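Local coordinates for pirin-like protein YhaK (Escherichia coli, PDB 2VEC), which is a cytoplasmic, monomeric bicupin of the pirin family with a redox-sensitive cysteine chemistry and no quercetin 2,3-dioxygenase activity, at residues 212-217 against 240-245; 186-191 against 246-251; 216-221 against 234-239; 31-36 against 225-230. One frame throughout, in Å; residues are numbered along the deposited sequence.

How the contacts relate
From the N terminus, the chain first reaches residues 31-36, a loop before strand 45-48 that contact 4 joins to 225-230, closing a span of 188 residues and tying the N-terminal, pirin-type part to the C-terminal cupin. Contact 2 starts at 186-191 and closes at 246-251, pairing neighbouring strands of the six-stranded sheet. Within its loop lie contact 1, which pairs two strands of the facing four-stranded sheet, and contact 3, which shares Leu216 and Thr217 with it and lies at that sheet's outer end. Contact 4 crosses the other three, and contacts 1 and 2 touch, notably where Phe213 meets Leu247.

Contact 1: 212-217 against 240-245; sequences KFHALT and TLVADS
The imidazole of His214 lies beside Val242, pointing the same way, so that Val242 CB sits over one ring face, 3.9 Å from the ring centroid, a CH-pi contact. The ring edge serves Asp244, whose side chain comes across at about a right angle. His214 ND1 donates to Asp244 OD2 at 2.7 Å in a nearly straight bond (169°) that uses the syn lone pair of OD2, with ring and carboxylate only 12° apart. Holding CG between the backbone N and the carbonyl carbon (chi1 55°) directs the histidine to this position. Leu216 CD1 completes the row against Val242 CG2.

On the opposite face of this antiparallel pair, which belongs to the four-stranded cupin sheet, Phe213 and Leu241 run side by side; Leu241 CD2 meets the phenyl edge at 3.9 Å from Phe213 CE2 and also touches Ala215 CB. Leu206 of strand 203-208 covers this face. Where strand 213-217 begins and its partner ends, Lys212 N donates to Ser245 OG at 3.1 Å, and that hydroxyl also bonds Gly34 O. One face is thus apolar and buried, the other mixed and partly exposed, and Asp244 would probably fix the imidazole's rotation and favour a proton on ND1.

Contact 2: 186-191 against 246-251; sequences HIVLDK and PLRALL
Ile187 and Leu189 form hydrogen-bonded pairs with Ala249 and Leu247 in antiparallel strands whose short axes approach to 4.6 Å, with an angle of 155° between their directions. They are central neighbours in the six-stranded sheet of the C-terminal cupin beta-barrel. The bonds come in reciprocal pairs, among them Ile187 N to Ala249 O at 2.8 Å.

One face of the strands, carrying Ile187, Leu189, Leu247 and Ala249, turns into the barrel interior. Leu247 lies alongside both Ile187 and Leu189, and its CD2 touches both, 4.1 Å from Ile187 CG2 and equally far from Leu189 CD1. Ile187 CD1 reaches diagonally across to the partner strand, 3.9 Å from Leu251 CB. The branched and long apolar residues suit this interior, where Phe213 of the facing sheet packs on Leu247 and on the small Ala249, while Leu241 meets Ile187.

The other face carries His186, Val188, Arg248 and Leu250. Arg248 first runs beside Val188, its CG 4.0 Å from Val188 CG2, and then bends at chi3, which turns the guanidinium to His186, two residues along the partner strand from Val188 and on the same face. Arginine suits the place by combining an aliphatic stem with a polar end. The His186 ring also has Leu250 CD2 at its edge. Ring and guanidinium planes stand 78° apart, and Arg248 NE donates to His186 NE2 at 3.1 Å, close to the imidazole plane but with the bond bent to 140°.

Contact 3: 216-221 against 234-239; sequences LTHHEE and RDEANI
With OG1 between the backbone N and the carbonyl carbon (chi1 56°), Thr217 turns CG2 to the segment 234-239, while a bend at chi2 (-67°) folds the Glu236 chain back against it. The two side chains cross at about a right angle beside a beta hairpin of the cupin's four-stranded sheet: Thr217 to Glu220 form a type I' turn linking strands 213-217 and 220-225. Two backbone bonds close that turn, Thr217 N to Glu220 O and Glu220 N to Thr217 O.

Threonine, beta-branched, suits this strand end, and its CG2 packs on the aliphatic part of Glu236, 3.5 Å from Glu236 CG, and on another side approaches Ile239 CG1 at 4.0 Å. Ile239 in turn packs on Ala215 and Leu199. Glutamate serves as both spacer and charge: its methylenes cover the threonine and its carboxylate extends to the imidazole. Within these residues the contact is van der Waals, with a CA-H...O contact from Ile239 CA to Leu216 O; backbone bonding resumes at Thr240, and any Glu236-His218 attraction depends on the imidazole's protonation. The ring of His218 and the carboxylate stand 69° apart, with Glu236 OE1 3.0 Å from His218 CE1.

Contact 4: 31-36 against 225-230; sequences RQCGQA and LTCGDG
The guanidinium of Arg31 lays one face over the peptide linking Cys227 to Gly228: Cys227 C lies over its centre, 4.1 Å above the plane, and Gly228 N is offset toward the rim. Glycine suits this place twice over: its positive phi belongs to the type II turn from Thr226 to Asp229, and it lets Arg31 NH1 come within 3.5 Å of Gly228 CA. The arginine gets there with an extended chain, CG anti to the backbone N (chi1 175°), and its NH2 is held by a salt bridge to Asp37 and a hydrogen bond to Ile209 O.

Beside this covered peptide the chains are joined covalently. Cys33 SG and Cys227 SG are 2.0 Å apart, with a disulfide torsion of 76°, and Thr226 OG1 lies 3.4 Å from Cys33 SG. The turn that presents Cys227 is closed by Asp229 N to Thr226 O at 3.0 Å, and Asp229 OD2 accepts from Thr226 N at 2.9 Å from above the carboxylate plane. A cis peptide links Cys33 to Gly34. The result is an interdomain disulfide near the surface, joining a loop of the pirin-type N-terminal part to a turn of the C-terminal cupin in a redox-sensitive bicupin whose oxidised, S-hydroxylated cysteine is the separate Cys145.

Contact 1: 212-217 against 240-245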
loop_
_atom_site.group_PDB
_atom_site.type_symbol
_atom_site.label_atom_id
_atom_site.label_comp_id
_atom_site.label_asym_id
_atom_site.label_seq_id
_atom_site.Cartn_x
_atom_site.Cartn_y
_atom_site.Cartn_z
ATOM N N LYS A 212 6.218 4.374 14.650
ATOM C CA LYS A 212 7.535 3.780 14.477
ATOM C C LYS A 212 7.478 2.327 14.947
ATOM O O LYS A 212 6.630 1.966 15.766
ATOM C CB LYS A 212 8.578 4.579 15.250
ATOM C CG LYS A 212 8.249 4.786 16.682
ATOM C CD LYS A 212 9.300 5.698 17.371
ATOM C CE LYS A 212 8.738 6.284 18.656
ATOM N NZ LYS A 212 9.874 6.729 19.547
ATOM N N PHE A 213 8.355 1.489 14.402
ATOM C CA PHE A 213 8.312 0.064 14.696
ATOM C C PHE A 213 9.618 -0.569 14.293
ATOM O O PHE A 213 10.425 0.055 13.605
ATOM C CB PHE A 213 7.118 -0.631 14.011
ATOM C CG PHE A 213 7.163 -0.702 12.493
ATOM C CD1 PHE A 213 7.003 0.444 11.700
ATOM C CD2 PHE A 213 7.271 -1.940 11.843
ATOM C CE1 PHE A 213 6.978 0.356 10.257
ATOM C CE2 PHE A 213 7.261 -2.035 10.423
ATOM C CZ PHE A 213 7.095 -0.879 9.627
ATOM N N HIS A 214 9.835 -1.798 14.742
ATOM C CA HIS A 214 10.990 -2.523 14.265
ATOM C C HIS A 214 10.633 -3.920 13.838
ATOM O O HIS A 214 9.564 -4.426 14.160
ATOM C CB HIS A 214 12.129 -2.518 15.291
ATOM C CG HIS A 214 11.745 -3.030 16.652
ATOM N ND1 HIS A 214 11.021 -2.279 17.558
ATOM C CD2 HIS A 214 12.008 -4.211 17.267
ATOM C CE1 HIS A 214 10.849 -2.981 18.669
ATOM N NE2 HIS A 214 11.466 -4.143 18.529
ATOM N N ALA A 215 11.508 -4.516 13.043
ATOM C CA ALA A 215 11.281 -5.865 12.575
ATOM C C ALA A 215 12.350 -6.772 13.161
ATOM O O ALA A 215 13.519 -6.384 13.253
ATOM C CB ALA A 215 11.314 -5.907 11.088
ATOM N N LEU A 216 11.923 -7.966 13.572
ATOM C CA LEU A 216 12.802 -9.047 14.001
ATOM C C LEU A 216 12.690 -10.239 13.059
ATOM O O LEU A 216 11.615 -10.534 12.520
ATOM C CB LEU A 216 12.423 -9.541 15.405
ATOM C CG LEU A 216 11.893 -8.560 16.457
ATOM C CD1 LEU A 216 11.241 -9.331 17.600
ATOM C CD2 LEU A 216 13.108 -7.829 16.985
ATOM N N THR A 217 13.813 -10.923 12.877
ATOM C CA THR A 217 13.876 -12.216 12.193
ATOM C C THR A 217 14.753 -13.091 13.073
ATOM O O THR A 217 15.735 -12.608 13.637
ATOM C CB THR A 217 14.479 -12.112 10.780
ATOM O OG1 THR A 217 15.776 -11.501 10.841
ATOM C CG2 THR A 217 13.614 -11.247 9.918
ATOM N N THR A 240 8.722 -10.687 12.314
ATOM C CA THR A 240 7.891 -10.219 13.411
ATOM C C THR A 240 8.054 -8.726 13.477
ATOM O O THR A 240 9.191 -8.239 13.449
ATOM C CB THR A 240 8.327 -10.807 14.760
ATOM O OG1 THR A 240 8.115 -12.212 14.739
ATOM C CG2 THR A 240 7.504 -10.212 15.896
ATOM N N LEU A 241 6.924 -8.023 13.565
ATOM C CA LEU A 241 6.908 -6.575 13.660
ATOM C C LEU A 241 6.481 -6.175 15.039
ATOM O O LEU A 241 5.492 -6.707 15.571
ATOM C CB LEU A 241 5.886 -5.982 12.685
ATOM C CG LEU A 241 6.116 -6.263 11.184
ATOM C CD1 LEU A 241 5.092 -5.476 10.402
ATOM C CD2 LEU A 241 7.559 -5.924 10.771
ATOM N N VAL A 242 7.172 -5.187 15.604
ATOM C CA VAL A 242 6.876 -4.776 16.992
ATOM C C VAL A 242 6.694 -3.258 17.022
ATOM O O VAL A 242 7.586 -2.511 16.559
ATOM C CB VAL A 242 8.023 -5.156 17.973
ATOM C CG1 VAL A 242 7.668 -4.747 19.419
ATOM C CG2 VAL A 242 8.347 -6.656 17.899
ATOM N N ALA A 243 5.567 -2.801 17.563
ATOM C CA ALA A 243 5.283 -1.371 17.574
ATOM C C ALA A 243 6.055 -0.642 18.662
ATOM O O ALA A 243 6.110 -1.095 19.797
ATOM C CB ALA A 243 3.777 -1.104 17.704
ATOM N N ASP A 244 6.662 0.483 18.282
ATOM C CA ASP A 244 7.351 1.335 19.224
ATOM C C ASP A 244 6.577 2.580 19.561
ATOM O O ASP A 244 7.028 3.382 20.383
ATOM C CB ASP A 244 8.707 1.713 18.672
ATOM C CG ASP A 244 9.606 0.534 18.565
ATOM O OD1 ASP A 244 9.742 -0.179 19.575
ATOM O OD2 ASP A 244 10.126 0.296 17.464
ATOM N N SER A 245 5.413 2.725 18.925
ATOM C CA SER A 245 4.387 3.702 19.285
ATOM C C SER A 245 3.096 3.174 18.663
ATOM O O SER A 245 3.140 2.151 17.970
ATOM C CB SER A 245 4.714 5.076 18.706
ATOM O OG SER A 245 4.771 5.049 17.278
#

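Contact 2: 186-191 against 246-251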
loop_
_atom_site.group_PDB
_atom_site.type_symbol
_atom_site.label_atom_id
_atom_site.label_comp_id
_atom_site.label_asym_id
_atom_site.label_seq_id
_atom_site.Cartn_x
_atom_site.Cartn_y
_atom_site.Cartn_z
ATOM N N HIS A 186 -2.015 -5.193 6.079
ATOM C CA HIS A 186 -2.233 -3.916 6.787
ATOM C C HIS A 186 -2.176 -4.214 8.267
ATOM O O HIS A 186 -2.851 -5.128 8.733
ATOM C CB HIS A 186 -3.588 -3.325 6.403
ATOM C CG HIS A 186 -3.878 -1.988 7.063
ATOM N ND1 HIS A 186 -5.021 -1.756 7.790
ATOM C CD2 HIS A 186 -3.186 -0.818 7.071
ATOM C CE1 HIS A 186 -5.009 -0.519 8.267
ATOM N NE2 HIS A 186 -3.918 0.088 7.822
ATOM N N ILE A 187 -1.359 -3.449 8.996
ATOM C CA ILE A 187 -1.045 -3.702 10.412
ATOM C C ILE A 187 -1.471 -2.538 11.288
ATOM O O ILE A 187 -1.167 -1.409 10.980
ATOM C CB ILE A 187 0.516 -3.917 10.579
ATOM C CG1 ILE A 187 0.925 -5.215 9.905
ATOM C CG2 ILE A 187 0.955 -3.992 12.083
ATOM C CD1 ILE A 187 1.661 -5.025 8.576
ATOM N N VAL A 188 -2.191 -2.807 12.371
ATOM C CA VAL A 188 -2.597 -1.741 13.298
ATOM C C VAL A 188 -2.292 -2.274 14.679
ATOM O O VAL A 188 -2.938 -3.234 15.122
ATOM C CB VAL A 188 -4.137 -1.371 13.164
ATOM C CG1 VAL A 188 -4.498 -0.179 14.084
ATOM C CG2 VAL A 188 -4.478 -1.031 11.670
ATOM N N LEU A 189 -1.323 -1.671 15.352
ATOM C CA LEU A 189 -0.850 -2.173 16.667
ATOM C C LEU A 189 -0.731 -1.032 17.657
ATOM O O LEU A 189 -0.381 0.089 17.244
ATOM C CB LEU A 189 0.545 -2.825 16.538
ATOM C CG LEU A 189 0.657 -4.096 15.670
ATOM C CD1 LEU A 189 2.105 -4.552 15.443
ATOM C CD2 LEU A 189 -0.234 -5.258 16.178
ATOM N N ASP A 190 -0.984 -1.326 18.932
ATOM C CA ASP A 190 -0.665 -0.429 20.050
ATOM C C ASP A 190 0.822 -0.587 20.362
ATOM O O ASP A 190 1.436 -1.611 20.023
ATOM C CB ASP A 190 -1.500 -0.754 21.312
ATOM C CG ASP A 190 -3.011 -0.544 21.111
ATOM O OD1 ASP A 190 -3.400 0.356 20.344
ATOM O OD2 ASP A 190 -3.824 -1.258 21.749
ATOM N N LYS A 191 1.397 0.422 21.004
ATOM C CA LYS A 191 2.802 0.392 21.397
ATOM C C LYS A 191 3.107 -0.899 22.148
ATOM O O LYS A 191 2.354 -1.307 23.050
ATOM C CB LYS A 191 3.141 1.616 22.254
ATOM C CG LYS A 191 4.594 1.748 22.610
ATOM C CD LYS A 191 4.806 2.943 23.535
ATOM C CE LYS A 191 6.267 3.121 23.900
ATOM N NZ LYS A 191 6.655 2.314 25.068
ATOM N N PRO A 246 1.950 3.860 18.866
ATOM C CA PRO A 246 0.763 3.419 18.104
ATOM C C PRO A 246 1.080 3.401 16.613
ATOM O O PRO A 246 1.703 4.335 16.123
ATOM C CB PRO A 246 -0.284 4.481 18.442
ATOM C CG PRO A 246 0.135 4.999 19.820
ATOM C CD PRO A 246 1.653 4.992 19.775
ATOM N N LEU A 247 0.699 2.339 15.901
ATOM C CA LEU A 247 1.274 2.081 14.590
ATOM C C LEU A 247 0.202 1.745 13.547
ATOM O O LEU A 247 -0.750 1.031 13.852
ATOM C CB LEU A 247 2.217 0.885 14.712
ATOM C CG LEU A 247 2.851 0.340 13.438
ATOM C CD1 LEU A 247 3.928 1.309 12.966
ATOM C CD2 LEU A 247 3.387 -1.073 13.676
ATOM N N ARG A 248 0.357 2.268 12.327
ATOM C CA ARG A 248 -0.299 1.669 11.171
ATOM C C ARG A 248 0.831 1.441 10.182
ATOM O O ARG A 248 1.669 2.346 9.975
ATOM C CB ARG A 248 -1.357 2.566 10.570
ATOM C CG ARG A 248 -2.678 2.555 11.348
ATOM C CD ARG A 248 -3.719 3.355 10.590
ATOM N NE ARG A 248 -4.058 2.810 9.274
ATOM C CZ ARG A 248 -5.011 3.348 8.516
ATOM N NH1 ARG A 248 -5.685 4.413 8.997
ATOM N NH2 ARG A 248 -5.287 2.836 7.326
ATOM N N ALA A 249 0.872 0.247 9.589
ATOM C CA ALA A 249 1.946 -0.089 8.680
ATOM C C ALA A 249 1.463 -1.030 7.585
ATOM O O ALA A 249 0.375 -1.629 7.694
ATOM C CB ALA A 249 3.094 -0.768 9.469
ATOM N N LEU A 250 2.312 -1.234 6.592
ATOM C CA LEU A 250 2.057 -2.250 5.580
ATOM C C LEU A 250 3.246 -3.188 5.571
ATOM O O LEU A 250 4.389 -2.755 5.821
ATOM C CB LEU A 250 2.012 -1.608 4.184
ATOM C CG LEU A 250 0.887 -0.616 3.891
ATOM C CD1 LEU A 250 1.010 -0.047 2.457
ATOM C CD2 LEU A 250 -0.516 -1.213 4.119
ATOM N N LEU A 251 2.986 -4.463 5.278
ATOM C CA LEU A 251 4.069 -5.378 4.968
ATOM C C LEU A 251 3.678 -5.963 3.627
ATOM O O LEU A 251 2.548 -6.500 3.463
ATOM C CB LEU A 251 4.219 -6.502 5.999
ATOM C CG LEU A 251 5.436 -7.441 5.753
ATOM C CD1 LEU A 251 5.968 -8.030 7.064
ATOM C CD2 LEU A 251 5.001 -8.601 4.818
#

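Contact 3: 216-221 against 234-239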
loop_
_atom_site.group_PDB
_atom_site.type_symbol
_atom_site.label_atom_id
_atom_site.label_comp_id
_atom_site.label_asym_id
_atom_site.label_seq_id
_atom_site.Cartn_x
_atom_site.Cartn_y
_atom_site.Cartn_z
ATOM N N LEU A 216 11.923 -7.966 13.572
ATOM C CA LEU A 216 12.802 -9.047 14.001
ATOM C C LEU A 216 12.690 -10.239 13.059
ATOM O O LEU A 216 11.615 -10.534 12.520
ATOM C CB LEU A 216 12.423 -9.541 15.405
ATOM C CG LEU A 216 11.893 -8.560 16.457
ATOM C CD1 LEU A 216 11.241 -9.331 17.600
ATOM C CD2 LEU A 216 13.108 -7.829 16.985
ATOM N N THR A 217 13.813 -10.923 12.877
ATOM C CA THR A 217 13.876 -12.216 12.193
ATOM C C THR A 217 14.753 -13.091 13.073
ATOM O O THR A 217 15.735 -12.608 13.637
ATOM C CB THR A 217 14.479 -12.112 10.780
ATOM O OG1 THR A 217 15.776 -11.501 10.841
ATOM C CG2 THR A 217 13.614 -11.247 9.918
ATOM N N HIS A 218 14.359 -14.353 13.246
ATOM C CA HIS A 218 15.076 -15.289 14.118
ATOM C C HIS A 218 15.289 -14.705 15.517
ATOM O O HIS A 218 16.327 -14.964 16.150
ATOM C CB HIS A 218 16.432 -15.728 13.516
ATOM C CG HIS A 218 16.366 -16.083 12.064
ATOM N ND1 HIS A 218 16.944 -15.303 11.083
ATOM C CD2 HIS A 218 15.774 -17.119 11.422
ATOM C CE1 HIS A 218 16.712 -15.843 9.899
ATOM N NE2 HIS A 218 16.008 -16.947 10.077
ATOM N N HIS A 219 14.314 -13.923 15.995
ATOM C CA HIS A 219 14.362 -13.360 17.356
ATOM C C HIS A 219 15.479 -12.324 17.523
ATOM O O HIS A 219 15.950 -12.084 18.640
ATOM C CB HIS A 219 14.495 -14.477 18.426
ATOM C CG HIS A 219 13.516 -15.603 18.250
ATOM N ND1 HIS A 219 12.157 -15.456 18.454
ATOM C CD2 HIS A 219 13.701 -16.898 17.890
ATOM C CE1 HIS A 219 11.548 -16.605 18.216
ATOM N NE2 HIS A 219 12.463 -17.496 17.873
ATOM N N GLU A 220 15.885 -11.718 16.402
ATOM C CA GLU A 220 16.917 -10.679 16.378
ATOM C C GLU A 220 16.503 -9.504 15.533
ATOM O O GLU A 220 15.884 -9.685 14.486
ATOM C CB GLU A 220 18.212 -11.232 15.814
ATOM C CG GLU A 220 18.976 -11.971 16.862
ATOM C CD GLU A 220 19.981 -12.896 16.271
ATOM O OE1 GLU A 220 19.932 -13.097 15.035
ATOM O OE2 GLU A 220 20.805 -13.434 17.046
ATOM N N GLU A 221 16.857 -8.306 15.990
ATOM C CA GLU A 221 16.464 -7.103 15.275
ATOM C C GLU A 221 17.081 -7.047 13.897
ATOM O O GLU A 221 18.275 -7.314 13.726
ATOM C CB GLU A 221 16.803 -5.848 16.054
ATOM C CG GLU A 221 15.951 -4.670 15.568
ATOM C CD GLU A 221 16.037 -3.503 16.491
ATOM O OE1 GLU A 221 16.933 -3.524 17.368
ATOM O OE2 GLU A 221 15.228 -2.570 16.350
ATOM N N ARG A 234 15.338 -8.832 2.754
ATOM C CA ARG A 234 15.578 -9.968 1.837
ATOM C C ARG A 234 15.729 -11.310 2.522
ATOM O O ARG A 234 16.340 -11.392 3.584
ATOM C CB ARG A 234 16.892 -9.752 1.061
ATOM C CG ARG A 234 16.766 -8.862 -0.156
ATOM C CD ARG A 234 15.915 -9.484 -1.259
ATOM N NE ARG A 234 16.253 -10.871 -1.541
ATOM C CZ ARG A 234 16.975 -11.297 -2.569
ATOM N NH1 ARG A 234 17.498 -10.447 -3.426
ATOM N NH2 ARG A 234 17.201 -12.597 -2.725
ATOM N N ASP A 235 15.236 -12.351 1.853
ATOM C CA ASP A 235 15.452 -13.742 2.216
ATOM C C ASP A 235 15.108 -14.083 3.662
ATOM O O ASP A 235 15.810 -14.870 4.286
ATOM C CB ASP A 235 16.912 -14.161 1.939
ATOM C CG ASP A 235 17.266 -14.111 0.471
ATOM O OD1 ASP A 235 16.368 -14.360 -0.367
ATOM O OD2 ASP A 235 18.445 -13.812 0.160
ATOM N N GLU A 236 14.026 -13.525 4.193
ATOM C CA GLU A 236 13.563 -13.948 5.515
ATOM C C GLU A 236 12.204 -14.566 5.354
ATOM O O GLU A 236 11.266 -13.889 4.943
ATOM C CB GLU A 236 13.439 -12.765 6.469
ATOM C CG GLU A 236 14.739 -12.037 6.698
ATOM C CD GLU A 236 15.752 -12.888 7.445
ATOM O OE1 GLU A 236 15.362 -13.920 8.014
ATOM O OE2 GLU A 236 16.949 -12.521 7.457
ATOM N N ALA A 237 12.081 -15.831 5.705
ATOM C CA ALA A 237 10.804 -16.504 5.563
ATOM C C ALA A 237 9.792 -16.115 6.656
ATOM O O ALA A 237 8.596 -16.367 6.506
ATOM C CB ALA A 237 11.012 -17.974 5.534
ATOM N N ASN A 238 10.272 -15.532 7.756
ATOM C CA ASN A 238 9.383 -15.130 8.855
ATOM C C ASN A 238 9.844 -13.811 9.385
ATOM O O ASN A 238 11.044 -13.615 9.613
ATOM C CB ASN A 238 9.426 -16.117 10.038
ATOM C CG ASN A 238 8.704 -17.405 9.761
ATOM O OD1 ASN A 238 7.470 -17.487 9.874
ATOM N ND2 ASN A 238 9.471 -18.452 9.457
ATOM N N ILE A 239 8.890 -12.913 9.616
ATOM C CA ILE A 239 9.207 -11.576 10.111
ATOM C C ILE A 239 8.203 -11.198 11.206
ATOM O O ILE A 239 6.990 -11.404 11.052
ATOM C CB ILE A 239 9.136 -10.491 8.998
ATOM C CG1 ILE A 239 10.167 -10.741 7.866
ATOM C CG2 ILE A 239 9.451 -9.138 9.604
ATOM C CD1 ILE A 239 10.023 -9.746 6.686
#

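Contact 4: 31-36 against 225-230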
loop_
_atom_site.group_PDB
_atom_site.type_symbol
_atom_site.label_atom_id
_atom_site.label_comp_id
_atom_site.label_asym_id
_atom_site.label_seq_id
_atom_site.Cartn_x
_atom_site.Cartn_y
_atom_site.Cartn_z
ATOM N N ARG A 31 8.133 16.435 9.555
ATOM C CA ARG A 31 7.164 15.601 10.283
ATOM C C ARG A 31 7.801 15.262 11.633
ATOM O O ARG A 31 8.950 14.821 11.674
ATOM C CB ARG A 31 6.903 14.325 9.472
ATOM C CG ARG A 31 6.008 13.244 10.094
ATOM C CD ARG A 31 5.864 12.090 9.091
ATOM N NE ARG A 31 4.924 11.064 9.529
ATOM C CZ ARG A 31 4.420 10.097 8.749
ATOM N NH1 ARG A 31 4.736 10.006 7.453
ATOM N NH2 ARG A 31 3.574 9.223 9.270
ATOM N N GLN A 32 7.082 15.456 12.737
ATOM C CA GLN A 32 7.770 15.357 14.027
ATOM C C GLN A 32 7.985 14.002 14.720
ATOM O O GLN A 32 9.082 13.796 15.272
ATOM C CB GLN A 32 7.351 16.462 15.006
ATOM C CG GLN A 32 8.547 17.341 15.383
ATOM C CD GLN A 32 8.276 18.834 15.243
ATOM O OE1 GLN A 32 7.882 19.309 14.170
ATOM N NE2 GLN A 32 8.499 19.585 16.326
ATOM N N CYS A 33 6.999 13.091 14.694
ATOM C CA CYS A 33 7.159 11.730 15.282
ATOM C C CYS A 33 7.484 11.849 16.805
ATOM O O CYS A 33 7.731 12.955 17.291
ATOM C CB CYS A 33 8.227 10.930 14.490
ATOM S SG CYS A 33 8.159 9.078 14.525
ATOM N N GLY A 34 7.465 10.765 17.583
ATOM C CA GLY A 34 7.111 9.432 17.140
ATOM C C GLY A 34 5.826 8.908 17.732
ATOM O O GLY A 34 5.057 8.190 17.026
ATOM N N GLN A 35 5.612 9.269 19.009
ATOM C CA GLN A 35 4.492 8.780 19.835
ATOM C C GLN A 35 3.132 9.153 19.279
ATOM O O GLN A 35 2.292 8.270 19.062
ATOM C CB GLN A 35 4.616 9.208 21.300
ATOM C CG GLN A 35 5.313 8.173 22.219
ATOM C CD GLN A 35 4.989 6.714 21.827
ATOM O OE1 GLN A 35 3.825 6.283 21.950
ATOM N NE2 GLN A 35 6.036 5.953 21.361
ATOM N N ALA A 36 2.925 10.446 19.034
ATOM C CA ALA A 36 1.691 10.926 18.405
ATOM C C ALA A 36 1.770 10.915 16.874
ATOM O O ALA A 36 0.774 10.623 16.210
ATOM C CB ALA A 36 1.346 12.300 18.900
ATOM N N LEU A 225 12.282 1.374 12.023
ATOM C CA LEU A 225 11.668 2.340 11.121
ATOM C C LEU A 225 11.037 3.457 11.917
ATOM O O LEU A 225 10.279 3.198 12.869
ATOM C CB LEU A 225 10.622 1.646 10.225
ATOM C CG LEU A 225 11.171 0.739 9.099
ATOM C CD1 LEU A 225 11.581 -0.651 9.567
ATOM C CD2 LEU A 225 10.102 0.618 7.955
ATOM N N THR A 226 11.372 4.697 11.572
ATOM C CA THR A 226 10.737 5.843 12.182
ATOM C C THR A 226 9.506 6.202 11.349
ATOM O O THR A 226 9.212 5.535 10.359
ATOM C CB THR A 226 11.721 7.039 12.335
ATOM O OG1 THR A 226 11.154 7.997 13.244
ATOM C CG2 THR A 226 12.025 7.680 11.016
ATOM N N CYS A 227 8.755 7.222 11.772
ATOM C CA CYS A 227 7.483 7.557 11.123
ATOM C C CYS A 227 7.721 7.823 9.630
ATOM O O CYS A 227 8.600 8.619 9.298
ATOM C CB CYS A 227 6.869 8.803 11.768
ATOM S SG CYS A 227 6.453 8.578 13.513
ATOM N N GLY A 228 6.931 7.185 8.767
ATOM C CA GLY A 228 7.067 7.376 7.336
ATOM C C GLY A 228 8.230 6.651 6.641
ATOM O O GLY A 228 8.309 6.696 5.411
ATOM N N ASP A 229 9.051 5.884 7.371
ATOM C CA ASP A 229 10.160 5.129 6.719
ATOM C C ASP A 229 9.622 3.943 5.966
ATOM O O ASP A 229 8.602 3.345 6.377
ATOM C CB ASP A 229 11.125 4.528 7.758
ATOM C CG ASP A 229 12.253 5.441 8.166
ATOM O OD1 ASP A 229 12.490 6.527 7.570
ATOM O OD2 ASP A 229 12.935 5.062 9.149
ATOM N N GLY A 230 10.314 3.567 4.893
ATOM C CA GLY A 230 10.198 2.206 4.311
ATOM C C GLY A 230 11.451 1.400 4.536
ATOM O O GLY A 230 12.506 1.972 4.849
#